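Local coordinates for protein PlaB phospholipase (Legionella pneumophila, PDB 6ZTI) that probably hydrolyses phospholipids as a virulence-associated alpha/beta hydrolase and binds NAD(H), whose tetramer-forming effect controls its activity, at residues E178-D182 and Y183-A187; I443-I446 and L447-E451. All blocks are in the same frame, centred on the assembly; numbering follows the deposited sequence.

Contact 1: residues E178-D182 and Y183-A187; sequences ESWLD and YDCTA
Trp180 and Tyr183 stack face to face near the end of helix 171-180, before the loop leading to strand 191-197. The phenol ring lies over the five-membered ring of the indole, with centroids 3.7 Å apart and planes 14° from parallel. Its closest approach is Tyr183 CE2 to Trp180 CE2 at 3.3 Å, displaced toward the rim of each ring. At the benzo end of the indole, the sulfur of Cys185 approaches obliquely, SG lying 3.6 Å from Trp180 CZ3 as a sulfur-aromatic contact. The indole also makes a cation-pi contact with Arg107.

The polar bonds across the two halves begin with the backbone. Trp180 to Tyr183 is a type I beta turn, closed by a hydrogen bond from Tyr183 N to Trp180 O of 3.1 Å with an N-H...O angle of 164°. This donor stands above the carbonyl plane. A water 2.9 Å from Trp180 O also reaches Tyr183 O, with more acceptors near it than protons. Ala187 N donates to Asp184 OD1 at 3.2 Å, an Asx motif at the start of the 3-10 segment.

Tyr183 CG is anti to its carbonyl carbon (chi1 -79°), which folds the ring back over the tryptophan; Tyr183 OH and Ser179 OG both hydrogen-bond to Asp111. Turn, stack and shared carboxylate restrain the same tyrosine from backbone to hydroxyl, tying the end of one helix to helix 102-114.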
# COMPACT_ATOMS: atom_id res chain seq x y z
N GLU B 178 29.36 -6.62 -3.87
CA GLU B 178 30.09 -5.93 -4.92
C GLU B 178 31.39 -5.35 -4.37
O GLU B 178 32.43 -5.43 -5.02
CB GLU B 178 29.22 -4.85 -5.55
CG GLU B 178 29.97 -4.03 -6.58
CD GLU B 178 29.07 -3.14 -7.42
OE1 GLU B 178 27.98 -2.77 -6.94
OE2 GLU B 178 29.46 -2.83 -8.56
N SER B 179 31.34 -4.78 -3.17
CA SER B 179 32.57 -4.37 -2.51
C SER B 179 33.55 -5.53 -2.43
O SER B 179 34.75 -5.37 -2.70
CB SER B 179 32.27 -3.83 -1.11
OG SER B 179 33.42 -3.23 -0.53
N TRP B 180 33.06 -6.72 -2.08
CA TRP B 180 33.97 -7.84 -1.81
C TRP B 180 34.61 -8.37 -3.07
O TRP B 180 35.58 -9.14 -2.97
CB TRP B 180 33.23 -8.95 -1.05
CG TRP B 180 33.46 -8.84 0.42
CD1 TRP B 180 32.92 -7.91 1.26
CD2 TRP B 180 34.31 -9.66 1.24
NE1 TRP B 180 33.37 -8.11 2.54
CE2 TRP B 180 34.23 -9.17 2.55
CE3 TRP B 180 35.13 -10.76 0.97
CZ2 TRP B 180 34.94 -9.74 3.61
CZ3 TRP B 180 35.83 -11.34 2.03
CH2 TRP B 180 35.73 -10.83 3.32
N LEU B 181 34.14 -7.96 -4.25
CA LEU B 181 34.84 -8.30 -5.48
C LEU B 181 36.29 -7.84 -5.46
O LEU B 181 37.15 -8.48 -6.07
CB LEU B 181 34.11 -7.70 -6.69
CG LEU B 181 32.78 -8.38 -6.98
CD1 LEU B 181 31.90 -7.52 -7.83
CD2 LEU B 181 33.00 -9.74 -7.65
N ASP B 182 36.59 -6.75 -4.76
CA ASP B 182 37.93 -6.17 -4.74
C ASP B 182 38.83 -6.74 -3.64
O ASP B 182 40.00 -6.35 -3.56
CB ASP B 182 37.84 -4.65 -4.57
CG ASP B 182 36.99 -4.00 -5.64
OD1 ASP B 182 37.19 -4.32 -6.83
OD2 ASP B 182 36.12 -3.17 -5.29
N TYR B 183 38.32 -7.63 -2.80
CA TYR B 183 39.11 -8.14 -1.69
C TYR B 183 40.11 -9.20 -2.17
O TYR B 183 39.83 -9.98 -3.08
CB TYR B 183 38.21 -8.78 -0.64
CG TYR B 183 37.50 -7.83 0.32
CD1 TYR B 183 36.77 -6.75 -0.15
CD2 TYR B 183 37.56 -8.04 1.69
CE1 TYR B 183 36.10 -5.90 0.74
CE2 TYR B 183 36.91 -7.21 2.58
CZ TYR B 183 36.19 -6.14 2.10
OH TYR B 183 35.56 -5.34 2.99
N ASP B 184 41.28 -9.23 -1.52
CA ASP B 184 42.22 -10.35 -1.62
C ASP B 184 42.64 -10.68 -0.19
O ASP B 184 43.68 -10.21 0.29
CB ASP B 184 43.41 -10.07 -2.50
CG ASP B 184 44.11 -11.35 -2.96
OD1 ASP B 184 43.95 -12.40 -2.30
OD2 ASP B 184 44.82 -11.33 -3.99
N CYS B 185 41.82 -11.48 0.48
CA CYS B 185 42.11 -11.86 1.86
C CYS B 185 43.43 -12.62 1.94
O CYS B 185 44.31 -12.28 2.73
CB CYS B 185 40.97 -12.72 2.42
SG CYS B 185 39.37 -11.89 2.55
N THR B 186 43.59 -13.65 1.11
CA THR B 186 44.78 -14.48 1.18
C THR B 186 46.05 -13.65 1.06
O THR B 186 47.00 -13.85 1.81
CB THR B 186 44.72 -15.55 0.10
OG1 THR B 186 43.47 -16.23 0.21
CG2 THR B 186 45.83 -16.54 0.29
N ALA B 187 46.07 -12.69 0.14
CA ALA B 187 47.27 -11.89 -0.05
C ALA B 187 47.59 -11.04 1.16
O ALA B 187 48.75 -10.67 1.36
CB ALA B 187 47.10 -10.99 -1.27
O HOH W 1 37.61 -11.06 -3.86

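Contact 2: residues I443-I446 and L447-E451; sequences IHKI and LHPNE
The backbone of 443-451, an irregular connection between antiparallel strands 429-439 and 452-463 of the mixed sheet, runs from Lys445 through Leu447 into a type II beta turn at His448-Glu451, closed by Glu451 N to His448 O at 3.3 Å, with Asn450 in the left-handed conformation (phi 62°, psi 22°) expected at its third position.

Lys445 folds forward along the chain to reach Leu447 O, where NZ makes a weak hydrogen bond of 2.9 Å. Bends at chi3 (-115°) and chi4 bring the ammonium back to this carbonyl, with CE also close to the oxygen at 3.0 Å. The same NZ lies 3.1 Å from His448 ND1, approaching the imidazole obliquely. Ile446 and Leu447 form the apolar part: Ile446 CG1 meets Leu447 CG at 4.2 Å, a loose contact between neighbours. Beyond the loop, Ile446 packs on Phe415 of strand 412-419 and Met250 of strand 245-252, while Leu447 packs on Leu413 of strand 412-419 and Tyr397 of helix 397-404.

Leu447 N is a buried N-H with no partner in the model, which probably carries a small energetic cost. The lysine bond is weak and is unlikely to fix that side chain alone.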
# COMPACT_ATOMS: atom_id res chain seq x y z
N ILE B 443 35.01 -21.86 -21.16
CA ILE B 443 35.42 -21.53 -19.79
C ILE B 443 35.02 -20.12 -19.40
O ILE B 443 35.21 -19.73 -18.24
CB ILE B 443 36.95 -21.72 -19.60
CG1 ILE B 443 37.73 -20.69 -20.42
CG2 ILE B 443 37.37 -23.14 -19.96
CD1 ILE B 443 39.24 -20.91 -20.40
N HIS B 444 34.47 -19.34 -20.33
CA HIS B 444 33.96 -18.00 -20.05
C HIS B 444 32.47 -18.01 -19.71
O HIS B 444 31.78 -17.00 -19.93
CB HIS B 444 34.22 -17.08 -21.25
CG HIS B 444 35.61 -17.16 -21.80
ND1 HIS B 444 36.62 -17.87 -21.19
CD2 HIS B 444 36.16 -16.62 -22.92
CE1 HIS B 444 37.73 -17.76 -21.90
NE2 HIS B 444 37.47 -17.00 -22.95
N LYS B 445 31.95 -19.11 -19.17
CA LYS B 445 30.52 -19.24 -18.95
C LYS B 445 30.09 -18.47 -17.71
O LYS B 445 30.87 -18.23 -16.79
CB LYS B 445 30.14 -20.71 -18.81
CG LYS B 445 30.89 -21.48 -17.75
CD LYS B 445 30.82 -22.98 -18.02
CE LYS B 445 30.04 -23.71 -16.94
NZ LYS B 445 30.77 -23.72 -15.64
N ILE B 446 28.81 -18.07 -17.70
CA ILE B 446 28.29 -17.25 -16.61
C ILE B 446 27.68 -18.06 -15.47
O ILE B 446 27.43 -17.49 -14.39
CB ILE B 446 27.25 -16.26 -17.16
CG1 ILE B 446 25.98 -16.99 -17.61
CG2 ILE B 446 27.83 -15.48 -18.33
CD1 ILE B 446 24.91 -16.07 -18.13
N LEU B 447 27.41 -19.35 -15.68
CA LEU B 447 26.85 -20.22 -14.66
C LEU B 447 27.88 -21.25 -14.23
O LEU B 447 28.57 -21.84 -15.07
CB LEU B 447 25.62 -20.99 -15.15
CG LEU B 447 24.38 -20.22 -15.53
CD1 LEU B 447 23.34 -21.23 -15.95
CD2 LEU B 447 23.89 -19.36 -14.39
N HIS B 448 27.95 -21.48 -12.92
CA HIS B 448 28.77 -22.52 -12.34
C HIS B 448 27.95 -23.22 -11.27
O HIS B 448 27.14 -22.58 -10.58
CB HIS B 448 30.04 -21.96 -11.71
CG HIS B 448 30.88 -21.18 -12.66
ND1 HIS B 448 31.83 -21.77 -13.46
CD2 HIS B 448 30.91 -19.86 -12.95
CE1 HIS B 448 32.42 -20.84 -14.20
NE2 HIS B 448 31.88 -19.67 -13.91
N PRO B 449 28.13 -24.53 -11.11
CA PRO B 449 27.43 -25.22 -10.03
C PRO B 449 27.87 -24.69 -8.68
O PRO B 449 29.03 -24.33 -8.49
CB PRO B 449 27.82 -26.68 -10.23
CG PRO B 449 29.14 -26.62 -10.98
CD PRO B 449 29.02 -25.43 -11.86
N ASN B 450 26.92 -24.62 -7.75
CA ASN B 450 27.15 -24.14 -6.39
C ASN B 450 27.59 -22.68 -6.34
O ASN B 450 28.18 -22.26 -5.35
CB ASN B 450 28.18 -24.99 -5.64
CG ASN B 450 27.83 -26.44 -5.64
OD1 ASN B 450 26.67 -26.82 -5.47
ND2 ASN B 450 28.82 -27.28 -5.89
N GLU B 451 27.30 -21.88 -7.38
CA GLU B 451 27.67 -20.47 -7.38
C GLU B 451 26.48 -19.58 -7.70
O GLU B 451 25.56 -19.96 -8.44
CB GLU B 451 28.80 -20.16 -8.38
CG GLU B 451 30.14 -20.76 -8.00
CD GLU B 451 31.29 -20.19 -8.81
OE1 GLU B 451 31.08 -19.21 -9.57
OE2 GLU B 451 32.42 -20.71 -8.67

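In the fold
Contact 1 comes first along the chain, at the end of helix 171-180 and in the loop before strand 191-197 of the six-stranded parallel sheet; contact 2 follows much later, joining strands 429-439 and 452-463 of the mixed sheet. Their centres are 19 Å apart and their nearest atoms about 10 Å, without touching. The paired strands 231-238 and 245-252 link them indirectly: Leu181 rests on Leu232 of one, and His448 touches Arg252 of the other. Contact 1 lies away from the annotated sites, whereas the Leu447 side chain is about 6 Å from that of NAD-binding Leu362 but about 11 Å from bound thio-NAD, so any effect on binding would be indirect.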